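Local coordinates for protein hypoxanthine phosphoribosyltransferase (PDB 4QYI) that probably salvages purines by transferring a phosphoribosyl group from PRPP to hypoxanthine or guanine, giving IMP or GMP, at residues Leu12-Leu25 with Tyr145-Tyr158. Residues are numbered along the deposited sequence; the frame is centred on the assembly and turned at random.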
loop_
_atom_site.group_PDB
_atom_site.type_symbol
_atom_site.label_atom_id
_atom_site.label_comp_id
_atom_site.label_asym_id
_atom_site.label_seq_id
_atom_site.Cartn_x
_atom_site.Cartn_y
_atom_site.Cartn_z
ATOM N N LEU A 12 -3.302 -8.231 -20.403
ATOM C CA LEU A 12 -1.954 -8.050 -20.966
ATOM C C LEU A 12 -0.911 -8.874 -20.214
ATOM O O LEU A 12 -0.014 -9.443 -20.828
ATOM C CB LEU A 12 -1.567 -6.570 -20.989
ATOM C CG LEU A 12 -0.292 -6.140 -21.740
ATOM C CD1 LEU A 12 -0.493 -6.253 -23.250
ATOM C CD2 LEU A 12 0.069 -4.708 -21.365
ATOM N N ILE A 13 -1.026 -8.928 -18.889
ATOM C CA ILE A 13 -0.103 -9.693 -18.071
ATOM C C ILE A 13 -0.963 -10.370 -17.032
ATOM O O ILE A 13 -1.658 -9.712 -16.274
ATOM C CB ILE A 13 0.933 -8.799 -17.367
ATOM C CG1 ILE A 13 1.584 -7.848 -18.376
ATOM C CG2 ILE A 13 1.987 -9.660 -16.691
ATOM C CD1 ILE A 13 2.572 -6.888 -17.753
ATOM N N SER A 14 -0.924 -11.695 -16.989
ATOM C CA SER A 14 -1.778 -12.428 -16.081
ATOM C C SER A 14 -1.323 -12.363 -14.642
ATOM O O SER A 14 -0.197 -12.008 -14.336
ATOM C CB SER A 14 -1.831 -13.902 -16.493
ATOM O OG SER A 14 -0.596 -14.541 -16.227
ATOM N N GLU A 15 -2.234 -12.741 -13.763
ATOM C CA GLU A 15 -1.972 -12.816 -12.348
ATOM C C GLU A 15 -0.745 -13.704 -12.090
ATOM O O GLU A 15 0.160 -13.333 -11.345
ATOM C CB GLU A 15 -3.214 -13.393 -11.668
ATOM C CG GLU A 15 -3.096 -13.598 -10.173
ATOM C CD GLU A 15 -4.402 -14.081 -9.557
ATOM O OE1 GLU A 15 -5.433 -14.167 -10.264
ATOM O OE2 GLU A 15 -4.405 -14.347 -8.343
ATOM N N GLU A 16 -0.709 -14.871 -12.725
ATOM C CA GLU A 16 0.396 -15.805 -12.528
ATOM C C GLU A 16 1.732 -15.253 -13.077
ATOM O O GLU A 16 2.787 -15.461 -12.487
ATOM C CB GLU A 16 0.008 -17.173 -13.122
ATOM C CG GLU A 16 0.933 -18.327 -12.833
ATOM C CD GLU A 16 2.172 -18.419 -13.711
ATOM O OE1 GLU A 16 2.433 -17.512 -14.529
ATOM O OE2 GLU A 16 2.885 -19.439 -13.599
ATOM N N GLN A 17 1.693 -14.580 -14.218
ATOM C CA GLN A 17 2.909 -13.973 -14.754
ATOM C C GLN A 17 3.439 -12.910 -13.790
ATOM O O GLN A 17 4.642 -12.781 -13.594
ATOM C CB GLN A 17 2.639 -13.308 -16.086
ATOM C CG GLN A 17 2.498 -14.254 -17.245
ATOM C CD GLN A 17 2.134 -13.446 -18.470
ATOM O OE1 GLN A 17 1.018 -12.961 -18.592
ATOM N NE2 GLN A 17 3.101 -13.235 -19.349
ATOM N N LEU A 18 2.529 -12.141 -13.207
ATOM C CA LEU A 18 2.928 -11.107 -12.266
ATOM C C LEU A 18 3.590 -11.730 -11.058
ATOM O O LEU A 18 4.655 -11.286 -10.657
ATOM C CB LEU A 18 1.735 -10.274 -11.828
ATOM C CG LEU A 18 1.195 -9.361 -12.910
ATOM C CD1 LEU A 18 -0.192 -8.829 -12.587
ATOM C CD2 LEU A 18 2.182 -8.229 -13.098
ATOM N N GLN A 19 2.984 -12.769 -10.498
ATOM C CA GLN A 19 3.565 -13.419 -9.327
ATOM C C GLN A 19 4.960 -13.982 -9.616
ATOM O O GLN A 19 5.866 -13.832 -8.800
ATOM C CB GLN A 19 2.658 -14.529 -8.816
ATOM C CG GLN A 19 3.098 -15.165 -7.509
ATOM C CD GLN A 19 2.456 -16.528 -7.289
ATOM O OE1 GLN A 19 3.002 -17.383 -6.586
ATOM N NE2 GLN A 19 1.281 -16.733 -7.881
ATOM N N GLU A 20 5.137 -14.637 -10.757
ATOM C CA GLU A 20 6.462 -15.165 -11.104
ATOM C C GLU A 20 7.502 -14.039 -11.264
ATOM O O GLU A 20 8.623 -14.131 -10.762
ATOM C CB GLU A 20 6.418 -16.020 -12.378
ATOM C CG GLU A 20 5.830 -17.392 -12.135
ATOM C CD GLU A 20 6.652 -18.163 -11.127
ATOM O OE1 GLU A 20 6.039 -18.583 -10.137
ATOM O OE2 GLU A 20 7.897 -18.278 -11.268
ATOM N N LYS A 21 7.130 -12.985 -11.975
ATOM C CA LYS A 21 8.072 -11.897 -12.206
ATOM C C LYS A 21 8.454 -11.167 -10.923
ATOM O O LYS A 21 9.604 -10.808 -10.732
ATOM C CB LYS A 21 7.522 -10.895 -13.214
ATOM C CG LYS A 21 8.533 -9.813 -13.561
ATOM C CD LYS A 21 9.781 -10.397 -14.174
ATOM C CE LYS A 21 9.498 -10.931 -15.557
ATOM N NZ LYS A 21 10.699 -11.585 -16.129
ATOM N N VAL A 22 7.480 -10.952 -10.052
ATOM C CA VAL A 22 7.747 -10.289 -8.799
ATOM C C VAL A 22 8.749 -11.116 -7.998
ATOM O O VAL A 22 9.682 -10.561 -7.425
ATOM C CB VAL A 22 6.433 -9.969 -8.055
ATOM C CG1 VAL A 22 6.698 -9.367 -6.692
ATOM C CG2 VAL A 22 5.605 -8.990 -8.896
ATOM N N LYS A 23 8.572 -12.435 -7.965
ATOM C CA LYS A 23 9.499 -13.316 -7.244
ATOM C C LYS A 23 10.924 -13.164 -7.795
ATOM O O LYS A 23 11.903 -13.178 -7.056
ATOM C CB LYS A 23 9.101 -14.791 -7.419
ATOM C CG LYS A 23 7.796 -15.285 -6.804
ATOM C CD LYS A 23 7.650 -16.763 -7.134
ATOM C CE LYS A 23 6.260 -17.269 -6.822
ATOM N NZ LYS A 23 6.047 -18.695 -7.218
ATOM N N GLU A 24 11.020 -13.081 -9.107
ATOM C CA GLU A 24 12.301 -12.936 -9.769
ATOM C C GLU A 24 12.978 -11.598 -9.467
ATOM O O GLU A 24 14.191 -11.539 -9.260
ATOM C CB GLU A 24 12.101 -13.124 -11.264
ATOM C CG GLU A 24 13.276 -12.655 -12.132
ATOM C CD GLU A 24 13.081 -13.010 -13.591
ATOM O OE1 GLU A 24 14.079 -12.954 -14.340
ATOM O OE2 GLU A 24 11.938 -13.349 -13.986
ATOM N N LEU A 25 12.201 -10.519 -9.435
ATOM C CA LEU A 25 12.768 -9.212 -9.101
ATOM C C LEU A 25 13.286 -9.207 -7.666
ATOM O O LEU A 25 14.332 -8.636 -7.378
ATOM C CB LEU A 25 11.733 -8.106 -9.274
ATOM C CG LEU A 25 11.315 -7.840 -10.715
ATOM C CD1 LEU A 25 10.226 -6.789 -10.750
ATOM C CD2 LEU A 25 12.490 -7.440 -11.595
ATOM N N TYR A 145 15.894 -2.531 -11.783
ATOM C CA TYR A 145 14.992 -3.684 -11.739
ATOM C C TYR A 145 13.755 -3.353 -12.539
ATOM O O TYR A 145 13.076 -2.377 -12.243
ATOM C CB TYR A 145 14.636 -4.033 -10.276
ATOM C CG TYR A 145 15.864 -4.088 -9.398
ATOM C CD1 TYR A 145 16.688 -5.196 -9.406
ATOM C CD2 TYR A 145 16.206 -3.042 -8.559
ATOM C CE1 TYR A 145 17.820 -5.257 -8.605
ATOM C CE2 TYR A 145 17.336 -3.099 -7.753
ATOM C CZ TYR A 145 18.133 -4.211 -7.779
ATOM O OH TYR A 145 19.252 -4.254 -6.989
ATOM N N VAL A 146 13.458 -4.181 -13.537
ATOM C CA VAL A 146 12.310 -3.978 -14.406
ATOM C C VAL A 146 11.520 -5.267 -14.583
ATOM O O VAL A 146 12.077 -6.288 -14.968
ATOM C CB VAL A 146 12.755 -3.517 -15.809
ATOM C CG1 VAL A 146 11.548 -3.317 -16.704
ATOM C CG2 VAL A 146 13.559 -2.232 -15.715
ATOM N N GLY A 147 10.219 -5.213 -14.317
ATOM C CA GLY A 147 9.369 -6.374 -14.482
ATOM C C GLY A 147 9.057 -6.705 -15.928
ATOM O O GLY A 147 9.381 -7.786 -16.419
ATOM N N PHE A 148 8.437 -5.754 -16.620
ATOM C CA PHE A 148 8.018 -5.959 -17.990
ATOM C C PHE A 148 8.113 -4.700 -18.822
ATOM O O PHE A 148 7.840 -3.593 -18.344
ATOM C CB PHE A 148 6.549 -6.366 -18.017
ATOM C CG PHE A 148 6.224 -7.564 -17.181
ATOM C CD1 PHE A 148 5.928 -7.417 -15.833
ATOM C CD2 PHE A 148 6.143 -8.828 -17.751
ATOM C CE1 PHE A 148 5.584 -8.514 -15.066
ATOM C CE2 PHE A 148 5.802 -9.925 -16.986
ATOM C CZ PHE A 148 5.519 -9.764 -15.644
ATOM N N GLN A 149 8.474 -4.889 -20.081
ATOM C CA GLN A 149 8.517 -3.803 -21.029
ATOM C C GLN A 149 7.238 -3.881 -21.825
ATOM O O GLN A 149 6.986 -4.869 -22.503
ATOM C CB GLN A 149 9.700 -3.893 -21.971
ATOM C CG GLN A 149 11.016 -3.429 -21.398
ATOM C CD GLN A 149 11.994 -3.175 -22.523
ATOM O OE1 GLN A 149 11.624 -3.246 -23.703
ATOM N NE2 GLN A 149 13.234 -2.862 -22.181
ATOM N N ILE A 150 6.425 -2.846 -21.720
ATOM C CA ILE A 150 5.157 -2.784 -22.400
ATOM C C ILE A 150 5.070 -1.710 -23.469
ATOM O O ILE A 150 5.771 -0.718 -23.411
ATOM C CB ILE A 150 4.086 -2.579 -21.323
ATOM C CG1 ILE A 150 3.937 -3.925 -20.654
ATOM C CG2 ILE A 150 2.765 -2.069 -21.898
ATOM C CD1 ILE A 150 3.037 -3.904 -19.460
ATOM N N PRO A 151 4.221 -1.932 -24.484
ATOM C CA PRO A 151 4.068 -0.920 -25.521
ATOM C C PRO A 151 3.322 0.286 -24.964
ATOM O O PRO A 151 2.560 0.140 -24.006
ATOM C CB PRO A 151 3.254 -1.643 -26.607
ATOM C CG PRO A 151 2.575 -2.771 -25.911
ATOM C CD PRO A 151 3.505 -3.180 -24.810
ATOM N N ASP A 152 3.566 1.457 -25.552
ATOM C CA ASP A 152 2.935 2.701 -25.132
ATOM C C ASP A 152 1.416 2.678 -25.297
ATOM O O ASP A 152 0.870 3.128 -26.311
ATOM C CB ASP A 152 3.520 3.878 -25.909
ATOM C CG ASP A 152 3.065 5.211 -25.359
ATOM O OD1 ASP A 152 2.554 5.244 -24.223
ATOM O OD2 ASP A 152 3.241 6.233 -26.040
ATOM N N GLU A 153 0.753 2.127 -24.286
ATOM C CA GLU A 153 -0.689 2.023 -24.256
ATOM C C GLU A 153 -1.213 2.202 -22.824
ATOM O O GLU A 153 -0.457 2.078 -21.860
ATOM C CB GLU A 153 -1.075 0.650 -24.804
ATOM C CG GLU A 153 -2.544 0.284 -24.724
ATOM C CD GLU A 153 -2.798 -1.118 -25.248
ATOM O OE1 GLU A 153 -2.282 -2.076 -24.627
ATOM O OE2 GLU A 153 -3.524 -1.259 -26.262
ATOM N N PHE A 154 -2.503 2.495 -22.696
ATOM C CA PHE A 154 -3.143 2.686 -21.384
ATOM C C PHE A 154 -3.406 1.341 -20.739
ATOM O O PHE A 154 -3.977 0.451 -21.354
ATOM C CB PHE A 154 -4.462 3.460 -21.500
ATOM C CG PHE A 154 -4.295 4.831 -22.079
ATOM C CD1 PHE A 154 -3.518 5.780 -21.431
ATOM C CD2 PHE A 154 -4.920 5.177 -23.269
ATOM C CE1 PHE A 154 -3.354 7.043 -21.971
ATOM C CE2 PHE A 154 -4.769 6.441 -23.809
ATOM C CZ PHE A 154 -3.983 7.375 -23.160
ATOM N N ILE A 155 -3.010 1.196 -19.484
ATOM C CA ILE A 155 -3.200 -0.058 -18.792
ATOM C C ILE A 155 -3.791 0.173 -17.413
ATOM O O ILE A 155 -3.684 1.263 -16.858
ATOM C CB ILE A 155 -1.854 -0.806 -18.648
ATOM C CG1 ILE A 155 -0.862 -0.031 -17.736
ATOM C CG2 ILE A 155 -1.278 -1.099 -20.035
ATOM C CD1 ILE A 155 -0.444 1.344 -18.224
ATOM N N VAL A 156 -4.411 -0.868 -16.866
ATOM C CA VAL A 156 -5.010 -0.809 -15.543
ATOM C C VAL A 156 -4.804 -2.142 -14.855
ATOM O O VAL A 156 -4.417 -3.127 -15.497
ATOM C CB VAL A 156 -6.533 -0.511 -15.600
ATOM C CG1 VAL A 156 -6.800 0.854 -16.224
ATOM C CG2 VAL A 156 -7.276 -1.598 -16.358
ATOM N N GLY A 157 -5.058 -2.165 -13.550
ATOM C CA GLY A 157 -4.929 -3.375 -12.738
ATOM C C GLY A 157 -3.689 -3.437 -11.851
ATOM O O GLY A 157 -2.727 -2.683 -12.040
ATOM N N TYR A 158 -3.722 -4.333 -10.864
ATOM C CA TYR A 158 -2.584 -4.555 -9.979
ATOM C C TYR A 158 -2.061 -3.222 -9.394
ATOM O O TYR A 158 -0.866 -2.939 -9.421
ATOM C CB TYR A 158 -1.489 -5.318 -10.761
ATOM C CG TYR A 158 -0.434 -6.001 -9.909
ATOM C CD1 TYR A 158 -0.700 -7.215 -9.264
ATOM C CD2 TYR A 158 0.843 -5.469 -9.789
ATOM C CE1 TYR A 158 0.265 -7.842 -8.489
ATOM C CE2 TYR A 158 1.820 -6.100 -9.029
ATOM C CZ TYR A 158 1.525 -7.283 -8.388
ATOM O OH TYR A 158 2.504 -7.874 -7.626
#
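The ring of F148 is clasped between I13 and K21. On one face sits I13, with CD1 a CH-pi contact 4.0 Å from the centroid of the F148 ring and CG2 nearer the rim, by CZ. K21 CE lies over the opposite face, toward the rim, while K21 CB presses on the CZ corner, 3.3 Å from F148 CZ. K21 leaves the helix with CG trans to its backbone N (chi1 -175°), then bends twice, which lays CD and CE beside the carbonyl of G147 and brings NZ to E24 for a salt bridge. The carbonyl O of Q17 lies at the ring edge, in its plane, while L18 CD2 meets CE1 with the two side chains nearly perpendicular. This is helix 15-32 of the phosphoribosyltransferase fold packing on strand 145-149 of the mixed sheet and on the chain leading to strand 155-156. Farther along, L25 straddles the kink at G147, CD1 against its CA and CD2 3.6 Å from V146 O. L18 points its other methyl at Y158: CD1 stands over the ring face, 4.1 Å from the centroid of Y158, and V22 CG2 touches OH, whose hydrogen bond goes to D53. At the end of strand 8-13, L12 and I13 form a classic beta bulge opposite I172 in the neighbouring strand, and their side chains meet I150 tip to tip; I13 CD1 and I150 CD1 are tight at 3.5 Å, and L12 CD2 also touches I155 CG2. S14 and Q17 form a capping box, with Q17 N bonded to S14 OG at 3.0 Å.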